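Local coordinates for protein autoinducer 2 sensor kinase/phosphatase luxQ (Vibrio cholerae, PDB 3C38) that senses the quorum signal AI-2 through its LuxP complex, autophosphorylating as a histidine kinase at low cell density and acting as a phosphatase at high cell density, at residues E67-V72 with I92-G97; S133-M138 with P229-V234; S142-E145 with Q150-G153; N170-S173 with N179-L182. One frame throughout, in Å; residues are numbered along the deposited sequence.

How the interactions relate
All four contacts lie in the periplasmic, Cache-clan part of LuxQ, which holds a five-stranded and a four-stranded antiparallel sheet. Following the chain from the N terminus, interaction 1 opens and closes first, joining helix 65-74 to strand 91-95 at one edge of the five-stranded sheet. Interaction 2 then opens on strand 134-143 and closes only at residues 229-234, bridging the two sheets. Within that long excursion lie interaction 3, the short hairpin end between strands 134-143 and 153-160, and, after it, interaction 4, which packs helix 165-174 on strand 179-184. No loops cross. Interactions 2 and 4 touch where Val-234 meets Leu-180 and Leu-182; interactions 3 and 4 are about 37 Å apart between centres.

Interaction 1 of 4, residues E67-V72 with I92-G97; sequences EFFSSV and ILWDDG
Phe-69 and Trp-94 meet as an offset aromatic pair that joins helix 65-74 to edge strand 91-95 of the five-stranded antiparallel sheet, whose 2-1-5-4-3 strand order is that of a PAS-like fold, consistent with the Cache clan. The ring of Phe-69 and the six-membered ring of Trp-94 are only 16° from parallel, but their centroids stand 4.6 Å apart, a marked lateral shift. The closest atoms are Phe-69 CD2 and Trp-94 CH2, 3.4 Å apart, and Phe-69 CE2 reaches Trp-94 CZ3 at 3.6 Å. The side chains come from opposite sides, and only the CD2-CE2 side of the phenyl ring lies over the outer rim of the indole face. On the strand, the indole is carried toward the helix because Trp-94 CG stands anti to the backbone N (chi1 -177°).

The next shell packs on both rings. The indole is sandwiched, since Asp-96 N sits 3.5 Å above the face opposite to Phe-69, near the rim. Trp-94 NE1 is hydrogen-bonded to Asp-66 OD1, which probably helps set the rotation of the indole from the helix side. Phe-68 CD2 stands 3.8 Å above the centre of the Phe-69 ring, and Leu-53 of helix 51-58 also packs on Phe-69, while Arg-84 of strand 83-88 touches both Phe-69 and Trp-94.

Farther out, a classic beta bulge places Leu-93 and Trp-94 both opposite Ile-86. Just beyond the strand, the carboxylate of Asp-96 is held at both oxygens: OD1 pairs with Asn-98 N and OD2 with Arg-84 N.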
loop_
_atom_site.group_PDB
_atom_site.type_symbol
_atom_site.label_atom_id
_atom_site.label_comp_id
_atom_site.label_asym_id
_atom_site.label_seq_id
_atom_site.Cartn_x
_atom_site.Cartn_y
_atom_site.Cartn_z
ATOM N N GLU A 67 -1.283 9.210 -20.616
ATOM C CA GLU A 67 0.064 9.800 -20.653
ATOM C C GLU A 67 0.324 10.635 -19.415
ATOM O O GLU A 67 1.458 10.716 -18.944
ATOM C CB GLU A 67 0.329 10.714 -21.865
ATOM C CG GLU A 67 1.629 11.550 -21.611
ATOM C CD GLU A 67 2.184 12.325 -22.802
ATOM O OE1 GLU A 67 1.921 11.936 -23.960
ATOM O OE2 GLU A 67 2.920 13.314 -22.567
ATOM N N PHE A 68 -0.719 11.272 -18.897
ATOM C CA PHE A 68 -0.554 12.114 -17.723
ATOM C C PHE A 68 0.118 11.394 -16.559
ATOM O O PHE A 68 1.194 11.798 -16.115
ATOM C CB PHE A 68 -1.894 12.670 -17.246
ATOM C CG PHE A 68 -1.788 13.443 -15.967
ATOM C CD1 PHE A 68 -1.259 14.726 -15.955
ATOM C CD2 PHE A 68 -2.154 12.861 -14.761
ATOM C CE1 PHE A 68 -1.092 15.416 -14.758
ATOM C CE2 PHE A 68 -1.989 13.543 -13.558
ATOM C CZ PHE A 68 -1.457 14.824 -13.557
ATOM N N PHE A 69 -0.518 10.339 -16.059
ATOM C CA PHE A 69 0.041 9.593 -14.938
ATOM C C PHE A 69 1.386 8.988 -15.295
ATOM O O PHE A 69 2.241 8.794 -14.429
ATOM C CB PHE A 69 -0.937 8.510 -14.483
ATOM C CG PHE A 69 -2.119 9.055 -13.745
ATOM C CD1 PHE A 69 -1.981 9.529 -12.446
ATOM C CD2 PHE A 69 -3.354 9.162 -14.367
ATOM C CE1 PHE A 69 -3.058 10.104 -11.780
ATOM C CE2 PHE A 69 -4.438 9.738 -13.710
ATOM C CZ PHE A 69 -4.288 10.209 -12.414
ATOM N N SER A 70 1.576 8.699 -16.575
ATOM C CA SER A 70 2.835 8.138 -17.026
ATOM C C SER A 70 3.905 9.206 -16.807
ATOM O O SER A 70 5.055 8.897 -16.493
ATOM C CB SER A 70 2.744 7.768 -18.504
ATOM O OG SER A 70 3.895 7.055 -18.915
ATOM N N SER A 71 3.507 10.466 -16.963
ATOM C CA SER A 71 4.411 11.598 -16.775
ATOM C C SER A 71 4.741 11.807 -15.302
ATOM O O SER A 71 5.884 12.094 -14.942
ATOM C CB SER A 71 3.783 12.876 -17.333
ATOM O OG SER A 71 4.322 13.201 -18.599
ATOM N N VAL A 72 3.726 11.671 -14.455
ATOM C CA VAL A 72 3.893 11.840 -13.017
ATOM C C VAL A 72 4.906 10.829 -12.494
ATOM O O VAL A 72 5.807 11.172 -11.727
ATOM C CB VAL A 72 2.559 11.627 -12.278
ATOM C CG1 VAL A 72 2.731 11.916 -10.794
ATOM C CG2 VAL A 72 1.485 12.519 -12.879
ATOM N N ILE A 92 -16.503 4.066 -12.828
ATOM C CA ILE A 92 -15.048 4.109 -12.911
ATOM C C ILE A 92 -14.722 4.735 -14.262
ATOM O O ILE A 92 -14.851 4.092 -15.307
ATOM C CB ILE A 92 -14.415 2.692 -12.836
ATOM C CG1 ILE A 92 -14.850 1.978 -11.554
ATOM C CG2 ILE A 92 -12.899 2.798 -12.849
ATOM C CD1 ILE A 92 -14.289 2.574 -10.292
ATOM N N LEU A 93 -14.315 5.998 -14.233
ATOM C CA LEU A 93 -13.992 6.728 -15.447
ATOM C C LEU A 93 -12.654 6.284 -16.002
ATOM O O LEU A 93 -12.468 6.229 -17.221
ATOM C CB LEU A 93 -13.949 8.235 -15.168
ATOM C CG LEU A 93 -15.199 8.906 -14.590
ATOM C CD1 LEU A 93 -14.909 10.374 -14.309
ATOM C CD2 LEU A 93 -16.358 8.763 -15.560
ATOM N N TRP A 94 -11.721 5.968 -15.107
ATOM C CA TRP A 94 -10.393 5.546 -15.526
ATOM C C TRP A 94 -9.768 4.519 -14.577
ATOM O O TRP A 94 -10.144 4.418 -13.406
ATOM C CB TRP A 94 -9.485 6.768 -15.643
ATOM C CG TRP A 94 -8.115 6.459 -16.147
ATOM C CD1 TRP A 94 -7.743 6.254 -17.443
ATOM C CD2 TRP A 94 -6.926 6.325 -15.359
ATOM N NE1 TRP A 94 -6.388 6.007 -17.513
ATOM C CE2 TRP A 94 -5.865 6.047 -16.248
ATOM C CE3 TRP A 94 -6.656 6.417 -13.988
ATOM C CZ2 TRP A 94 -4.550 5.855 -15.807
ATOM C CZ3 TRP A 94 -5.352 6.227 -13.551
ATOM C CH2 TRP A 94 -4.315 5.951 -14.459
ATOM N N ASP A 95 -8.803 3.769 -15.108
ATOM C CA ASP A 95 -8.095 2.728 -14.375
ATOM C C ASP A 95 -6.734 2.564 -15.049
ATOM O O ASP A 95 -6.670 2.339 -16.262
ATOM C CB ASP A 95 -8.895 1.427 -14.467
ATOM C CG ASP A 95 -8.113 0.213 -14.008
ATOM O OD1 ASP A 95 -8.591 -0.912 -14.253
ATOM O OD2 ASP A 95 -7.033 0.370 -13.404
ATOM N N ASP A 96 -5.649 2.675 -14.282
ATOM C CA ASP A 96 -4.321 2.536 -14.879
ATOM C C ASP A 96 -4.077 1.134 -15.412
ATOM O O ASP A 96 -3.043 0.865 -16.014
ATOM C CB ASP A 96 -3.207 2.918 -13.888
ATOM C CG ASP A 96 -3.086 1.959 -12.707
ATOM O OD1 ASP A 96 -3.740 0.891 -12.687
ATOM O OD2 ASP A 96 -2.311 2.289 -11.789
ATOM N N GLY A 97 -5.034 0.243 -15.178
ATOM C CA GLY A 97 -4.918 -1.122 -15.657
ATOM C C GLY A 97 -3.987 -2.056 -14.900
ATOM O O GLY A 97 -3.721 -3.152 -15.376
#

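Interaction 2 of 4, residues S133-M138 with P229-V234; sequences SVHILM and PTYLCV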
loop_
_atom_site.group_PDB
_atom_site.type_symbol
_atom_site.label_atom_id
_atom_site.label_comp_id
_atom_site.label_asym_id
_atom_site.label_seq_id
_atom_site.Cartn_x
_atom_site.Cartn_y
_atom_site.Cartn_z
ATOM N N SER A 133 -6.795 -13.880 -0.859
ATOM C CA SER A 133 -7.244 -12.501 -0.794
ATOM C C SER A 133 -6.044 -11.559 -0.753
ATOM O O SER A 133 -5.073 -11.794 -0.036
ATOM C CB SER A 133 -8.123 -12.283 0.438
ATOM O OG SER A 133 -7.359 -12.370 1.627
ATOM N N VAL A 134 -6.127 -10.498 -1.543
ATOM C CA VAL A 134 -5.083 -9.493 -1.629
ATOM C C VAL A 134 -5.334 -8.353 -0.636
ATOM O O VAL A 134 -6.438 -7.799 -0.583
ATOM C CB VAL A 134 -5.027 -8.918 -3.061
ATOM C CG1 VAL A 134 -4.179 -7.670 -3.097
ATOM C CG2 VAL A 134 -4.472 -9.972 -4.009
ATOM N N HIS A 135 -4.319 -8.020 0.156
ATOM C CA HIS A 135 -4.417 -6.932 1.132
ATOM C C HIS A 135 -3.887 -5.630 0.504
ATOM O O HIS A 135 -2.781 -5.582 -0.043
ATOM C CB HIS A 135 -3.651 -7.313 2.398
ATOM C CG HIS A 135 -4.269 -8.459 3.136
ATOM N ND1 HIS A 135 -5.172 -8.282 4.165
ATOM C CD2 HIS A 135 -4.194 -9.797 2.931
ATOM C CE1 HIS A 135 -5.626 -9.459 4.559
ATOM N NE2 HIS A 135 -5.048 -10.395 3.825
ATOM N N ILE A 136 -4.694 -4.576 0.582
ATOM C CA ILE A 136 -4.354 -3.304 -0.037
ATOM C C ILE A 136 -4.568 -2.107 0.865
ATOM O O ILE A 136 -5.539 -2.055 1.610
ATOM C CB ILE A 136 -5.226 -3.072 -1.276
ATOM C CG1 ILE A 136 -5.242 -4.331 -2.135
ATOM C CG2 ILE A 136 -4.722 -1.866 -2.057
ATOM C CD1 ILE A 136 -6.207 -4.250 -3.309
ATOM N N LEU A 137 -3.644 -1.150 0.802
ATOM C CA LEU A 137 -3.770 0.090 1.564
ATOM C C LEU A 137 -4.249 1.079 0.502
ATOM O O LEU A 137 -3.573 1.303 -0.504
ATOM C CB LEU A 137 -2.424 0.531 2.130
ATOM C CG LEU A 137 -1.898 -0.302 3.302
ATOM C CD1 LEU A 137 -0.436 0.042 3.582
ATOM C CD2 LEU A 137 -2.762 -0.034 4.531
ATOM N N MET A 138 -5.440 1.632 0.698
ATOM C CA MET A 138 -5.975 2.561 -0.274
ATOM C C MET A 138 -6.300 3.906 0.323
ATOM O O MET A 138 -6.558 4.024 1.521
ATOM C CB MET A 138 -7.226 1.995 -0.930
ATOM C CG MET A 138 -6.946 0.973 -1.995
ATOM S SD MET A 138 -8.401 0.738 -2.988
ATOM C CE MET A 138 -8.505 2.289 -3.807
ATOM N N PRO A 229 -5.123 0.692 15.079
ATOM C CA PRO A 229 -4.590 -0.678 15.129
ATOM C C PRO A 229 -5.059 -1.543 13.973
ATOM O O PRO A 229 -6.223 -1.495 13.600
ATOM C CB PRO A 229 -5.107 -1.213 16.471
ATOM C CG PRO A 229 -5.357 0.037 17.289
ATOM C CD PRO A 229 -5.959 0.967 16.263
ATOM N N THR A 230 -4.152 -2.332 13.406
ATOM C CA THR A 230 -4.513 -3.222 12.312
ATOM C C THR A 230 -4.019 -4.625 12.631
ATOM O O THR A 230 -3.337 -4.834 13.637
ATOM C CB THR A 230 -3.862 -2.805 10.990
ATOM O OG1 THR A 230 -2.467 -3.163 11.016
ATOM C CG2 THR A 230 -4.019 -1.307 10.774
ATOM N N TYR A 231 -4.354 -5.571 11.755
ATOM C CA TYR A 231 -3.951 -6.964 11.903
ATOM C C TYR A 231 -2.644 -7.268 11.138
ATOM O O TYR A 231 -2.211 -8.418 11.064
ATOM C CB TYR A 231 -5.075 -7.863 11.399
ATOM C CG TYR A 231 -5.470 -7.600 9.960
ATOM C CD1 TYR A 231 -4.651 -7.996 8.906
ATOM C CD2 TYR A 231 -6.667 -6.947 9.651
ATOM C CE1 TYR A 231 -5.012 -7.747 7.576
ATOM C CE2 TYR A 231 -7.039 -6.689 8.327
ATOM C CZ TYR A 231 -6.210 -7.093 7.295
ATOM O OH TYR A 231 -6.572 -6.846 5.983
ATOM N N LEU A 232 -2.032 -6.239 10.555
ATOM C CA LEU A 232 -0.778 -6.406 9.822
ATOM C C LEU A 232 0.344 -6.536 10.848
ATOM O O LEU A 232 0.617 -5.592 11.588
ATOM C CB LEU A 232 -0.510 -5.192 8.940
ATOM C CG LEU A 232 -1.553 -4.860 7.871
ATOM C CD1 LEU A 232 -1.185 -3.516 7.218
ATOM C CD2 LEU A 232 -1.633 -5.984 6.828
ATOM N N CYS A 233 0.985 -7.704 10.889
ATOM C CA CYS A 233 2.064 -7.952 11.838
ATOM C C CYS A 233 3.438 -8.125 11.194
ATOM O O CYS A 233 3.646 -8.970 10.326
ATOM C CB CYS A 233 1.751 -9.192 12.677
ATOM S SG CYS A 233 3.031 -9.613 13.902
ATOM N N VAL A 234 4.381 -7.314 11.634
ATOM C CA VAL A 234 5.724 -7.406 11.115
ATOM C C VAL A 234 6.609 -8.169 12.095
ATOM O O VAL A 234 6.824 -7.729 13.228
ATOM C CB VAL A 234 6.333 -6.023 10.877
ATOM C CG1 VAL A 234 7.796 -6.180 10.447
ATOM C CG2 VAL A 234 5.527 -5.273 9.797
#
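The junction between the two antiparallel sheets of the periplasmic region is bridged by His-135, on strand 134-143 of the five-stranded sheet, and Tyr-231, at the corner of strand 228-239 in the four-stranded one. His-135 ND1 and Tyr-231 OH are 2.7 Å apart in a hydrogen bond for which either could be the donor; its angle of 135° makes it clearly bent. Each partner lies at the other's ring edge, in its plane, and the rings are rotated by 71°, so that edges meet and neither ring covers the other's face. Beside the bond, Tyr-231 CE1 comes within 3.5 Å of His-135 CE1.

Tyr-231 reaches across from the corner because its CG is lodged between the backbone N and the carbonyl carbon. That corner is braced by an ST turn: Leu-232 N donates to Thr-230 OG1 over 3.1 Å at an angle of 156°, and Leu-223 O is a further partner of the same hydroxyl. Val-184 and Gln-126 each touch both His-135 and Tyr-231, placing the bond between strands 179-184 and 123-127. On the histidine side the backbone is tied to one amide, with Asn-162 OD1 bonded to His-135 N and Asn-162 ND2 to Ser-133 O.

Interaction 3 of 4, residues S142-E145 with Q150-G153; sequences SLIE and QVVG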
loop_
_atom_site.group_PDB
_atom_site.type_symbol
_atom_site.label_atom_id
_atom_site.label_comp_id
_atom_site.label_asym_id
_atom_site.label_seq_id
_atom_site.Cartn_x
_atom_site.Cartn_y
_atom_site.Cartn_z
ATOM N N SER A 142 -10.064 13.886 -3.378
ATOM C CA SER A 142 -11.026 14.621 -4.198
ATOM C C SER A 142 -10.386 15.317 -5.390
ATOM O O SER A 142 -9.301 15.877 -5.282
ATOM C CB SER A 142 -11.742 15.658 -3.334
ATOM O OG SER A 142 -12.158 15.088 -2.098
ATOM N N LEU A 143 -11.061 15.267 -6.533
ATOM C CA LEU A 143 -10.578 15.920 -7.748
ATOM C C LEU A 143 -11.528 17.079 -8.012
ATOM O O LEU A 143 -12.613 16.893 -8.565
ATOM C CB LEU A 143 -10.599 14.955 -8.935
ATOM C CG LEU A 143 -9.614 13.791 -8.874
ATOM C CD1 LEU A 143 -9.869 12.834 -10.025
ATOM C CD2 LEU A 143 -8.189 14.327 -8.929
ATOM N N ILE A 144 -11.119 18.272 -7.599
ATOM C CA ILE A 144 -11.934 19.465 -7.771
ATOM C C ILE A 144 -11.476 20.267 -8.982
ATOM O O ILE A 144 -10.386 20.045 -9.508
ATOM C CB ILE A 144 -11.887 20.307 -6.490
ATOM C CG1 ILE A 144 -12.473 19.473 -5.347
ATOM C CG2 ILE A 144 -12.673 21.598 -6.663
ATOM C CD1 ILE A 144 -12.194 20.000 -3.962
ATOM N N GLU A 145 -12.303 21.194 -9.442
ATOM C CA GLU A 145 -11.923 21.959 -10.615
ATOM C C GLU A 145 -11.730 23.448 -10.358
ATOM O O GLU A 145 -12.338 24.021 -9.451
ATOM C CB GLU A 145 -12.955 21.746 -11.715
ATOM C CG GLU A 145 -12.354 21.755 -13.095
ATOM C CD GLU A 145 -13.019 22.748 -14.000
ATOM O OE1 GLU A 145 -14.071 23.296 -13.604
ATOM O OE2 GLU A 145 -12.495 22.975 -15.110
ATOM N N GLN A 150 -16.516 22.373 -8.984
ATOM C CA GLN A 150 -15.927 21.551 -7.925
ATOM C C GLN A 150 -15.692 20.066 -8.298
ATOM O O GLN A 150 -15.330 19.768 -9.442
ATOM C CB GLN A 150 -16.764 21.680 -6.646
ATOM C CG GLN A 150 -16.850 23.116 -6.111
ATOM C CD GLN A 150 -15.572 23.585 -5.431
ATOM O OE1 GLN A 150 -14.978 24.599 -5.816
ATOM N NE2 GLN A 150 -15.148 22.851 -4.407
ATOM N N VAL A 151 -15.903 19.144 -7.354
ATOM C CA VAL A 151 -15.635 17.715 -7.590
ATOM C C VAL A 151 -15.985 17.088 -8.934
ATOM O O VAL A 151 -17.148 16.877 -9.253
ATOM C CB VAL A 151 -16.262 16.831 -6.502
ATOM C CG1 VAL A 151 -15.964 15.365 -6.795
ATOM C CG2 VAL A 151 -15.700 17.208 -5.147
ATOM N N VAL A 152 -14.954 16.763 -9.704
ATOM C CA VAL A 152 -15.114 16.130 -11.006
ATOM C C VAL A 152 -14.934 14.622 -10.831
ATOM O O VAL A 152 -15.205 13.840 -11.743
ATOM C CB VAL A 152 -14.056 16.648 -12.001
ATOM C CG1 VAL A 152 -14.243 15.999 -13.368
ATOM C CG2 VAL A 152 -14.159 18.158 -12.106
ATOM N N GLY A 153 -14.476 14.228 -9.647
ATOM C CA GLY A 153 -14.259 12.822 -9.364
ATOM C C GLY A 153 -13.337 12.593 -8.179
ATOM O O GLY A 153 -13.100 13.488 -7.363
#
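Leu-143 runs along Gly-153 from the root of its side chain outward. Its CB lies 3.3 Å from Gly-153 O, CG is 3.8 Å from that same oxygen, and CD1 ends 3.9 Å from Gly-153 C, so the branch lies alongside the glycine backbone. CG is anti to the carbonyl carbon (chi1 -68°), and the side chain goes on to pack against Leu-53 and Leu-57 of helix 51-58. The Gly-153 backbone that it follows is unusually extended, with positive phi and negative psi.

The backbone links lie beside this packing. Leu-143 N donates to Gly-153 O over 2.8 Å, from well above the carbonyl plane (36° out of it). In return, Leu-143 O takes a short bond of 2.6 Å from Val-152 N, which comes in nearly along the C=O axis (C=O...N 174°), and a weak one of 3.4 Å from Gly-153 N. A CA-H of Val-151 also points at this oxygen, so three groups converge on it.

Farther toward the loop, Ile-144 and Val-151 meet on the surface: Ile-144 CG1 touches Val-151 CG2 at 3.9 Å, the two side chains set at a slant. Glu-145 and Val-152 pair against helix 51-58 instead, with Glu-145 CB 3.8 Å from Val-152 CG2, Leu-57 touching Val-152 and Ile-54 touching Glu-145.

Two consecutive residues, Val-152 and Gly-153, thus face the single Leu-143: a classic beta bulge at the hairpin end joining antiparallel strands 134-143 and 153-160.

Interaction 4 of 4, residues N170-S173 with N179-L182; sequences NIRS and NLVL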
loop_
_atom_site.group_PDB
_atom_site.type_symbol
_atom_site.label_atom_id
_atom_site.label_comp_id
_atom_site.label_asym_id
_atom_site.label_seq_id
_atom_site.Cartn_x
_atom_site.Cartn_y
_atom_site.Cartn_z
ATOM N N ASN A 170 12.591 -2.224 2.120
ATOM C CA ASN A 170 12.865 -0.831 2.432
ATOM C C ASN A 170 12.748 -0.604 3.947
ATOM O O ASN A 170 13.491 0.194 4.528
ATOM C CB ASN A 170 11.877 0.041 1.672
ATOM C CG ASN A 170 11.867 1.460 2.160
ATOM O OD1 ASN A 170 12.758 2.254 1.824
ATOM N ND2 ASN A 170 10.864 1.796 2.974
ATOM N N ILE A 171 11.827 -1.318 4.597
ATOM C CA ILE A 171 11.663 -1.192 6.042
ATOM C C ILE A 171 12.780 -1.965 6.753
ATOM O O ILE A 171 13.301 -1.524 7.785
ATOM C CB ILE A 171 10.301 -1.743 6.503
ATOM C CG1 ILE A 171 9.174 -0.873 5.950
ATOM C CG2 ILE A 171 10.227 -1.784 8.035
ATOM C CD1 ILE A 171 7.799 -1.369 6.345
ATOM N N ARG A 172 13.157 -3.111 6.187
ATOM C CA ARG A 172 14.208 -3.936 6.759
ATOM C C ARG A 172 15.512 -3.153 6.782
ATOM O O ARG A 172 16.176 -3.070 7.815
ATOM C CB ARG A 172 14.425 -5.214 5.939
ATOM C CG ARG A 172 15.491 -6.147 6.540
ATOM C CD ARG A 172 16.128 -7.079 5.505
ATOM N NE ARG A 172 16.920 -6.345 4.512
ATOM C CZ ARG A 172 17.985 -5.589 4.800
ATOM N NH1 ARG A 172 18.408 -5.457 6.057
ATOM N NH2 ARG A 172 18.626 -4.948 3.829
ATOM N N SER A 173 15.879 -2.578 5.639
ATOM C CA SER A 173 17.125 -1.834 5.580
ATOM C C SER A 173 17.049 -0.587 6.457
ATOM O O SER A 173 17.959 -0.328 7.251
ATOM C CB SER A 173 17.466 -1.456 4.135
ATOM O OG SER A 173 16.544 -0.521 3.610
ATOM N N ASN A 179 16.093 -9.667 9.119
ATOM C CA ASN A 179 15.043 -10.138 8.237
ATOM C C ASN A 179 13.692 -9.730 8.797
ATOM O O ASN A 179 13.523 -9.566 10.016
ATOM C CB ASN A 179 15.077 -11.670 8.117
ATOM C CG ASN A 179 15.954 -12.157 6.974
ATOM O OD1 ASN A 179 15.777 -11.767 5.819
ATOM N ND2 ASN A 179 16.891 -13.029 7.290
ATOM N N LEU A 180 12.733 -9.568 7.894
ATOM C CA LEU A 180 11.374 -9.218 8.273
ATOM C C LEU A 180 10.373 -10.099 7.536
ATOM O O LEU A 180 10.639 -10.607 6.443
ATOM C CB LEU A 180 11.064 -7.751 7.949
ATOM C CG LEU A 180 11.846 -6.619 8.615
ATOM C CD1 LEU A 180 11.367 -5.306 7.991
ATOM C CD2 LEU A 180 11.640 -6.607 10.134
ATOM N N VAL A 181 9.214 -10.274 8.154
ATOM C CA VAL A 181 8.129 -11.045 7.566
ATOM C C VAL A 181 6.837 -10.280 7.837
ATOM O O VAL A 181 6.495 -10.015 8.996
ATOM C CB VAL A 181 7.981 -12.440 8.212
ATOM C CG1 VAL A 181 6.818 -13.165 7.551
ATOM C CG2 VAL A 181 9.281 -13.240 8.080
ATOM N N LEU A 182 6.132 -9.906 6.778
ATOM C CA LEU A 182 4.874 -9.199 6.943
ATOM C C LEU A 182 3.802 -10.265 6.828
ATOM O O LEU A 182 3.731 -10.990 5.836
ATOM C CB LEU A 182 4.688 -8.127 5.862
ATOM C CG LEU A 182 3.339 -7.387 5.872
ATOM C CD1 LEU A 182 3.128 -6.723 7.226
ATOM C CD2 LEU A 182 3.306 -6.343 4.762
#
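Asn-179, whose CA is touched by Arg-172 CD at 4.2 Å, has its side-chain amide gripped from several sides: ND2 is hydrogen-bonded to Tyr-199 OH and, weakly, to Glu-197 OE2, while OD1 pairs with Thr-192 OG1. These bonds hold the amide beside strand 179-184, in the four-stranded antiparallel sheet, where helix 165-174 folds back against it. The contact is thus helix-on-sheet packing, and its apolar heart is the neighbouring Leu-180.

Leu-180 points at the helix, and its CD1 methyl does nearly all the touching. That carbon comes within 3.4 Å of Arg-172 N, and equally close to Arg-172 CA, so it presses on the helix backbone itself. It also lies 3.7 Å from Arg-172 CB and 3.7 Å from Ile-171 CG2, sitting between two consecutive helical residues. The side chains of Ile-171 and Leu-180 cross at about a right angle, with Ile-171 CG2 and Leu-180 CD1 their nearest atoms. Leu-180 CG, 4.0 Å from Arg-172 CB, completes the footprint. Val-234 and Ser-236 of the adjacent strand 228-239 also touch Leu-180.

The polar end of Arg-172 has other partners than its CB. CG extends anti to the backbone N (chi1 -178°), and the chain then bends at its third torsion (66°), taking the guanidinium toward the turn that links helix to strand. There it links the helix, through Glu-169, to the following loop, through Ser-177: Arg-172 NH2 forms a salt bridge with Glu-169 OE1, and Arg-172 NH1 is hydrogen-bonded to Ser-177 O.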